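Local structure of endo-pectate lyase (3B4N) at residues Gly174-Ser179 and Thr198-Thr203; Ala125-Arg130 and Pro152-Lys157; Leu226-Lys231 and Gly262-Thr267. The protein probably cleaves polygalacturonate and methyl-esterified pectins within the chain by calcium-dependent beta-elimination, leaving unsaturated galacturonosyl ends. All coordinates share one frame; numbering follows the deposited sequence. Where two conformers were deposited one is given.

Interaction 1 of 3, residues Gly174-Ser179 and Thr198-Thr203; sequences GIHCDS and TNNGKT. With ZN (zinc ion), chain E; ZN (zinc ion), chain F.
H176 and T198 stand side by side on one face of a parallel strand pair, pointing the same way, with H176 CD2 3.7 Å from T198 CB. The histidine CG lies anti to its carbonyl carbon (chi1 -79°), which carries the imidazole out on the T198 side of the sheet. H176 ties two zinc ions together: ND1 binds one at 2.1 Å, and NE2 binds a second, shared with D173 and a water that also meets T198 OG1. D178, two residues on, binds the same zinc ion as H176 ND1 through OD1, and a water is a third ligand. D178 runs alongside N200; the two side chains point the same way, their carboxylate and amide planes 23° apart, while N200 OD1 also lies over one face of the H176 ring. N200 ND2 is turned to N229 OD1. Between the two backbones, the strands are joined by hydrogen bonds, the straightest from C177 N to T198 O (2.9 Å, 175° at the hydrogen). On the other face C177, disulfide-bonded to C182, faces G201, whose lack of a side chain suits the close passage past sulfur. N199 OD1 accepts from G201 N to form an Asx turn. D178 OD2 and N200 OD1, both acceptors, lie only 3.0 Å apart, a repulsion that the nearby zinc ion would probably ease.

Interaction 2 of 3, residues Ala125-Arg130 and Pro152-Lys157; sequences ATFENR and PLIILK
F127 and L156 sit paired across two neighbouring strands of the right-handed parallel beta-helix, where 125-128 is the outermost strand of its sheet and 154-157 the next one in. The axes of the two short segments approach to 4.8 Å and their directions differ by 17°. Backbone bonds alternate in the parallel manner: F127 N donates to I155 O, and K157 N donates to F127 O at 2.9 Å. A125 O and N129 N continue the pattern at the two ends, to I155 N and K157 O. Short CA-H...O contacts run beside them, T126 CA lying 3.2 Å from I155 O.

Apolar packing fills the face that carries A125, F127, I154 and L156. With CG anti to its carbonyl carbon (chi1 -60°), the phenylalanine places its CD1 edge against L156 CD2 at 3.8 Å, near the plane of the ring, while I154 CG2 approaches obliquely at 4.1 Å from CE1. Large apolar side chains suit the buried positions of F127, I154 and L156, and I154 continues inward onto L164 and I139.

The other face is more polar and more open to solvent. T126 and I155 are beta-branched residues that fit an extended backbone, and the threonine hydroxyl rests on I155 CB. E128 and K157 run side by side, yet their charged atoms stay 4.8 Å apart (OE1 to NZ), and K157 NZ makes a weak hydrogen bond to S179 OG. What E128 OE1 touches is the lysine's aliphatic part, CE at 3.4 Å.

Interaction 3 of 3, residues Leu226-Lys231 and Gly262-Thr267; sequences LQHNSK and GPRFLT
R264 reaches across to H228 and to the backbone that follows it, and no other residue here has as much surface buried by the contact. Its chain, extended from CG to NE, slides past the imidazole in the opposite direction, and its CB stands over the centre of the ring, 4.0 Å from the centroid and 13° off the normal, a CH-pi contact. Further out the guanidinium, turned 53° from the ring, hydrogen-bonds two carbonyl oxygens. NH2 donates to N229 O at 2.8 Å, and NE donates to S230 O at 2.9 Å, with a weak second bond to N229 O. NH2 and NE stand above the carbonyl planes of N229 and S230, while H228 O only lies over the guanidinium face, 3.3 Å above its plane; NH1 is hydrogen-bonded to S253 OG. Arginine suits the place because one flat cation can gather several backbone oxygens where the chain leaves its strand. In the right-handed parallel beta-helix this is the bend after strand 224-228, packed against the start of strand 264-268, part of a later coil. H228 holds its ring with CG anti to the backbone N (chi1 -168°), which brings CE1 to 3.4 Å from F265 O at the ring's edge; ND1 is hydrogen-bonded to W251 NE1 and NE2 to S233 OG. K231 lays its extended methylenes along G262, which a cis peptide joins to P263, and sends NZ on to N259 O.

All three interactions reach one sheet of the beta-helix, in the order interaction 2, interaction 1, interaction 3. Strands 154-157 and 175-179 are neighbours, so interactions 2 and 1 touch directly, their centres about 9 Å apart, with L156 N 2.7 Å from H176 O. Strand 197-199 in turn adjoins 224-228, and N199 N lies 2.8 Å from Q227 O; interactions 1 and 3 have their centres about 10 Å apart. Interactions 2 and 3 do not touch; their nearest atoms are about 10 Å apart. Two of the zinc ions are held in interaction 1, and both neighbours come near a zinc ion: the I155 side chain within about 5 Å, that of N229 within about 6 Å. The calcium ion, bound by D191 and N213 among others, lies about 12 Å from the L153 side chain.

Interaction 1 of 3, residues Gly174-Ser179 and Thr198-Thr203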
# COMPACT_ATOMS: atom_id res chain seq x y z
N GLY A 174 -4.38 -6.15 -10.07
CA GLY A 174 -4.74 -5.61 -8.77
C GLY A 174 -6.15 -5.11 -8.54
O GLY A 174 -7.12 -5.73 -8.95
N ILE A 175 -6.25 -3.97 -7.86
CA ILE A 175 -7.54 -3.38 -7.50
C ILE A 175 -7.77 -2.04 -8.19
O ILE A 175 -6.93 -1.16 -8.12
CB ILE A 175 -7.63 -3.17 -5.97
CG1 ILE A 175 -7.37 -4.50 -5.26
CG2 ILE A 175 -8.98 -2.57 -5.60
CD1 ILE A 175 -7.35 -4.39 -3.73
N HIS A 176 -8.92 -1.90 -8.86
CA HIS A 176 -9.25 -0.66 -9.55
C HIS A 176 -10.24 0.21 -8.79
O HIS A 176 -11.21 -0.30 -8.24
CB HIS A 176 -9.93 -0.92 -10.89
CG HIS A 176 -9.00 -1.29 -12.00
ND1 HIS A 176 -9.38 -1.28 -13.32
CD2 HIS A 176 -7.71 -1.72 -11.98
CE1 HIS A 176 -8.38 -1.68 -14.07
NE2 HIS A 176 -7.35 -1.96 -13.29
N CYS A 177 -9.97 1.51 -8.74
CA CYS A 177 -10.94 2.45 -8.19
C CYS A 177 -11.42 3.07 -9.50
O CYS A 177 -10.74 3.91 -10.09
CB CYS A 177 -10.30 3.52 -7.33
SG CYS A 177 -11.50 4.80 -6.83
N ASP A 178 -12.59 2.65 -9.98
CA ASP A 178 -13.07 3.16 -11.26
C ASP A 178 -14.05 4.33 -11.27
O ASP A 178 -14.48 4.78 -12.34
CB ASP A 178 -13.60 1.99 -12.09
CG ASP A 178 -12.46 1.13 -12.64
OD1 ASP A 178 -12.72 -0.03 -13.01
OD2 ASP A 178 -11.31 1.61 -12.70
N SER A 179 -14.40 4.83 -10.09
CA SER A 179 -15.29 5.98 -9.99
C SER A 179 -15.40 6.39 -8.54
O SER A 179 -15.24 5.58 -7.63
CB SER A 179 -16.68 5.67 -10.55
OG SER A 179 -17.44 4.87 -9.66
N THR A 198 -5.10 0.92 -9.00
CA THR A 198 -5.20 1.89 -10.09
C THR A 198 -6.29 2.91 -9.82
O THR A 198 -7.44 2.55 -9.57
CB THR A 198 -5.52 1.17 -11.42
OG1 THR A 198 -4.54 0.16 -11.67
CG2 THR A 198 -5.55 2.16 -12.58
N ASN A 199 -5.92 4.19 -9.86
CA ASN A 199 -6.87 5.25 -9.64
C ASN A 199 -7.45 5.75 -10.96
O ASN A 199 -6.80 6.48 -11.71
CB ASN A 199 -6.22 6.41 -8.88
CG ASN A 199 -7.23 7.45 -8.42
OD1 ASN A 199 -8.40 7.38 -8.79
ND2 ASN A 199 -6.78 8.41 -7.61
N ASN A 200 -8.66 5.29 -11.25
CA ASN A 200 -9.42 5.71 -12.44
C ASN A 200 -10.66 6.43 -11.90
O ASN A 200 -11.64 6.60 -12.62
CB ASN A 200 -9.90 4.50 -13.25
CG ASN A 200 -8.79 3.76 -13.97
OD1 ASN A 200 -8.83 2.54 -14.08
ND2 ASN A 200 -7.81 4.49 -14.48
N GLY A 201 -10.60 6.85 -10.63
CA GLY A 201 -11.73 7.52 -10.00
C GLY A 201 -11.44 8.93 -9.51
O GLY A 201 -10.64 9.63 -10.11
N LYS A 202 -12.11 9.35 -8.43
CA LYS A 202 -11.92 10.69 -7.90
C LYS A 202 -10.85 10.74 -6.82
O LYS A 202 -9.91 11.53 -6.92
CB LYS A 202 -13.25 11.23 -7.35
CG LYS A 202 -13.25 12.71 -7.01
CD LYS A 202 -13.07 13.58 -8.24
CE LYS A 202 -13.22 15.05 -7.89
NZ LYS A 202 -12.74 15.96 -8.98
N THR A 203 -11.01 9.93 -5.77
CA THR A 203 -10.00 9.85 -4.71
C THR A 203 -9.83 8.39 -4.33
O THR A 203 -10.80 7.72 -3.98
CB THR A 203 -10.40 10.62 -3.43
OG1 THR A 203 -10.63 11.99 -3.73
CG2 THR A 203 -9.25 10.56 -2.42
ZN ZN E . -11.26 -0.81 -14.13
ZN ZN F . -5.69 -1.52 -14.55
O HOH W 1 -3.54 -0.49 -14.03
O HOH W 2 -10.68 0.31 -15.71

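Interaction 2 of 3, residues Ala125-Arg130 and Pro152-Lys157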
# COMPACT_ATOMS: atom_id res chain seq x y z
N ALA A 125 -15.14 -9.34 -8.99
CA ALA A 125 -16.23 -8.70 -8.27
C ALA A 125 -16.15 -7.18 -8.32
O ALA A 125 -15.06 -6.61 -8.30
CB ALA A 125 -16.24 -9.17 -6.83
N THR A 126 -17.31 -6.54 -8.39
CA THR A 126 -17.42 -5.09 -8.39
C THR A 126 -18.24 -4.68 -7.17
O THR A 126 -19.33 -5.21 -6.94
CB THR A 126 -18.13 -4.54 -9.64
OG1 THR A 126 -17.32 -4.79 -10.80
CG2 THR A 126 -18.35 -3.05 -9.50
N PHE A 127 -17.70 -3.76 -6.38
CA PHE A 127 -18.39 -3.25 -5.21
C PHE A 127 -18.72 -1.79 -5.48
O PHE A 127 -17.84 -1.02 -5.89
CB PHE A 127 -17.49 -3.35 -3.98
CG PHE A 127 -17.04 -4.74 -3.65
CD1 PHE A 127 -15.78 -4.97 -3.10
CD2 PHE A 127 -17.88 -5.84 -3.87
CE1 PHE A 127 -15.36 -6.25 -2.78
CE2 PHE A 127 -17.47 -7.13 -3.55
CZ PHE A 127 -16.21 -7.34 -3.00
N GLU A 128 -19.97 -1.40 -5.25
CA GLU A 128 -20.39 -0.03 -5.51
C GLU A 128 -21.11 0.63 -4.33
O GLU A 128 -22.02 0.05 -3.74
CB GLU A 128 -21.30 -0.02 -6.74
CG GLU A 128 -21.77 1.34 -7.21
CD GLU A 128 -22.62 1.24 -8.47
OE1 GLU A 128 -22.08 0.83 -9.52
OE2 GLU A 128 -23.84 1.54 -8.40
N ASN A 129 -20.68 1.83 -3.98
CA ASN A 129 -21.28 2.61 -2.90
C ASN A 129 -21.45 1.88 -1.58
O ASN A 129 -22.47 2.03 -0.90
CB ASN A 129 -22.65 3.14 -3.34
CG ASN A 129 -22.54 4.12 -4.48
OD1 ASN A 129 -21.68 4.99 -4.47
ND2 ASN A 129 -23.42 3.98 -5.47
N ARG A 130 -20.45 1.09 -1.20
CA ARG A 130 -20.52 0.36 0.06
C ARG A 130 -19.14 -0.13 0.47
O ARG A 130 -18.18 -0.03 -0.30
CB ARG A 130 -21.48 -0.82 -0.06
CG ARG A 130 -21.08 -1.91 -1.04
CD ARG A 130 -22.27 -2.84 -1.31
NE ARG A 130 -21.97 -3.92 -2.23
CZ ARG A 130 -21.57 -5.14 -1.87
NH1 ARG A 130 -21.43 -5.44 -0.58
NH2 ARG A 130 -21.33 -6.06 -2.79
N PRO A 152 -8.50 -6.57 -13.60
CA PRO A 152 -8.47 -6.24 -12.18
C PRO A 152 -9.14 -7.38 -11.41
O PRO A 152 -10.05 -8.03 -11.93
CB PRO A 152 -9.30 -4.95 -12.11
CG PRO A 152 -10.30 -5.14 -13.23
CD PRO A 152 -9.42 -5.68 -14.34
N LEU A 153 -8.66 -7.63 -10.20
CA LEU A 153 -9.23 -8.68 -9.36
C LEU A 153 -10.48 -8.15 -8.66
O LEU A 153 -11.44 -8.90 -8.43
CB LEU A 153 -8.23 -9.12 -8.31
CG LEU A 153 -6.97 -9.84 -8.81
CD1 LEU A 153 -6.01 -10.06 -7.66
CD2 LEU A 153 -7.37 -11.17 -9.44
N ILE A 154 -10.45 -6.88 -8.30
CA ILE A 154 -11.56 -6.22 -7.62
C ILE A 154 -11.73 -4.84 -8.23
O ILE A 154 -10.74 -4.15 -8.48
CB ILE A 154 -11.27 -6.04 -6.10
CG1 ILE A 154 -11.11 -7.40 -5.43
CG2 ILE A 154 -12.38 -5.21 -5.45
CD1 ILE A 154 -12.39 -8.23 -5.37
N ILE A 155 -12.98 -4.45 -8.46
CA ILE A 155 -13.30 -3.14 -9.00
C ILE A 155 -14.15 -2.41 -7.97
O ILE A 155 -15.17 -2.94 -7.50
CB ILE A 155 -14.09 -3.24 -10.32
CG1 ILE A 155 -13.24 -3.92 -11.39
CG2 ILE A 155 -14.51 -1.85 -10.78
CD1 ILE A 155 -13.97 -4.15 -12.68
N LEU A 156 -13.73 -1.21 -7.63
CA LEU A 156 -14.44 -0.40 -6.65
C LEU A 156 -15.04 0.82 -7.34
O LEU A 156 -14.38 1.48 -8.14
CB LEU A 156 -13.47 0.05 -5.55
CG LEU A 156 -12.70 -1.04 -4.80
CD1 LEU A 156 -11.69 -0.38 -3.86
CD2 LEU A 156 -13.67 -1.93 -4.02
N LYS A 157 -16.30 1.11 -7.04
CA LYS A 157 -16.96 2.29 -7.58
C LYS A 157 -17.51 3.00 -6.35
O LYS A 157 -18.56 2.62 -5.82
CB LYS A 157 -18.09 1.88 -8.54
CG LYS A 157 -17.56 1.31 -9.86
CD LYS A 157 -18.69 0.94 -10.82
CE LYS A 157 -19.51 2.16 -11.21
NZ LYS A 157 -18.67 3.23 -11.81

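Interaction 3 of 3, residues Leu226-Lys231 and Gly262-Thr267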
# COMPACT_ATOMS: atom_id res chain seq x y z
N LEU A 226 1.27 2.03 -7.36
CA LEU A 226 0.02 2.74 -7.60
C LEU A 226 0.04 3.45 -8.95
O LEU A 226 0.91 4.30 -9.22
CB LEU A 226 -0.23 3.75 -6.46
CG LEU A 226 -0.17 3.16 -5.04
CD1 LEU A 226 -0.25 4.28 -4.00
CD2 LEU A 226 -1.29 2.16 -4.84
N GLN A 227 -0.91 3.09 -9.81
CA GLN A 227 -1.05 3.70 -11.13
C GLN A 227 -2.19 4.70 -11.05
O GLN A 227 -3.22 4.41 -10.44
CB GLN A 227 -1.36 2.61 -12.17
CG GLN A 227 -1.58 3.12 -13.59
CD GLN A 227 -0.35 3.78 -14.19
OE1 GLN A 227 0.79 3.52 -13.78
NE2 GLN A 227 -0.57 4.64 -15.18
N HIS A 228 -2.02 5.87 -11.65
CA HIS A 228 -3.04 6.91 -11.56
C HIS A 228 -3.33 7.45 -12.95
O HIS A 228 -2.47 8.10 -13.58
CB HIS A 228 -2.49 7.99 -10.61
CG HIS A 228 -3.49 9.01 -10.16
ND1 HIS A 228 -3.34 9.69 -8.98
CD2 HIS A 228 -4.58 9.53 -10.77
CE1 HIS A 228 -4.30 10.60 -8.88
NE2 HIS A 228 -5.06 10.52 -9.95
N ASN A 229 -4.54 7.16 -13.43
CA ASN A 229 -4.98 7.53 -14.78
C ASN A 229 -6.02 8.64 -14.87
O ASN A 229 -6.04 9.39 -15.84
CB ASN A 229 -5.58 6.31 -15.49
CG ASN A 229 -4.62 5.14 -15.57
OD1 ASN A 229 -5.03 3.99 -15.42
ND2 ASN A 229 -3.35 5.42 -15.81
N SER A 230 -6.93 8.71 -13.91
CA SER A 230 -7.95 9.75 -13.98
C SER A 230 -7.32 11.12 -13.75
O SER A 230 -6.16 11.22 -13.33
CB SER A 230 -9.04 9.50 -12.95
OG SER A 230 -8.49 9.43 -11.65
N LYS A 231 -8.08 12.18 -14.03
CA LYS A 231 -7.62 13.55 -13.85
C LYS A 231 -8.49 14.26 -12.80
O LYS A 231 -9.59 13.81 -12.50
CB LYS A 231 -7.69 14.33 -15.17
CG LYS A 231 -7.00 13.63 -16.34
CD LYS A 231 -7.31 14.31 -17.66
CE LYS A 231 -6.83 13.47 -18.83
NZ LYS A 231 -7.40 13.95 -20.12
N GLY A 262 -3.94 16.15 -17.02
CA GLY A 262 -3.94 16.26 -15.58
C GLY A 262 -4.96 17.27 -15.09
O GLY A 262 -5.88 17.63 -15.83
N PRO A 263 -4.82 17.76 -13.85
CA PRO A 263 -3.75 17.40 -12.92
C PRO A 263 -4.06 16.13 -12.14
O PRO A 263 -5.22 15.77 -11.95
CB PRO A 263 -3.69 18.60 -11.99
CG PRO A 263 -5.14 18.99 -11.89
CD PRO A 263 -5.63 18.87 -13.32
N ARG A 264 -3.00 15.44 -11.72
CA ARG A 264 -3.15 14.24 -10.89
C ARG A 264 -2.39 14.54 -9.60
O ARG A 264 -1.29 15.11 -9.62
CB ARG A 264 -2.57 13.02 -11.58
CG ARG A 264 -3.28 12.71 -12.88
CD ARG A 264 -2.88 11.36 -13.42
NE ARG A 264 -3.58 11.04 -14.65
CZ ARG A 264 -3.00 10.97 -15.85
NH1 ARG A 264 -1.70 11.22 -15.98
NH2 ARG A 264 -3.71 10.61 -16.91
N PHE A 265 -2.98 14.17 -8.47
CA PHE A 265 -2.37 14.45 -7.19
C PHE A 265 -2.05 13.24 -6.36
O PHE A 265 -2.77 12.25 -6.38
CB PHE A 265 -3.27 15.37 -6.37
CG PHE A 265 -3.66 16.63 -7.08
CD1 PHE A 265 -4.92 16.77 -7.63
CD2 PHE A 265 -2.75 17.68 -7.17
CE1 PHE A 265 -5.28 17.95 -8.28
CE2 PHE A 265 -3.11 18.86 -7.82
CZ PHE A 265 -4.37 19.00 -8.37
N LEU A 266 -0.95 13.34 -5.62
CA LEU A 266 -0.56 12.30 -4.69
C LEU A 266 -0.40 12.96 -3.33
O LEU A 266 0.22 14.02 -3.21
CB LEU A 266 0.77 11.66 -5.10
CG LEU A 266 1.37 10.73 -4.02
CD1 LEU A 266 0.51 9.48 -3.88
CD2 LEU A 266 2.80 10.37 -4.39
N THR A 267 -0.99 12.35 -2.31
CA THR A 267 -0.86 12.84 -0.94
C THR A 267 -0.38 11.68 -0.09
O THR A 267 -1.13 10.74 0.14
CB THR A 267 -2.21 13.31 -0.36
OG1 THR A 267 -2.74 14.36 -1.17
CG2 THR A 267 -2.03 13.82 1.07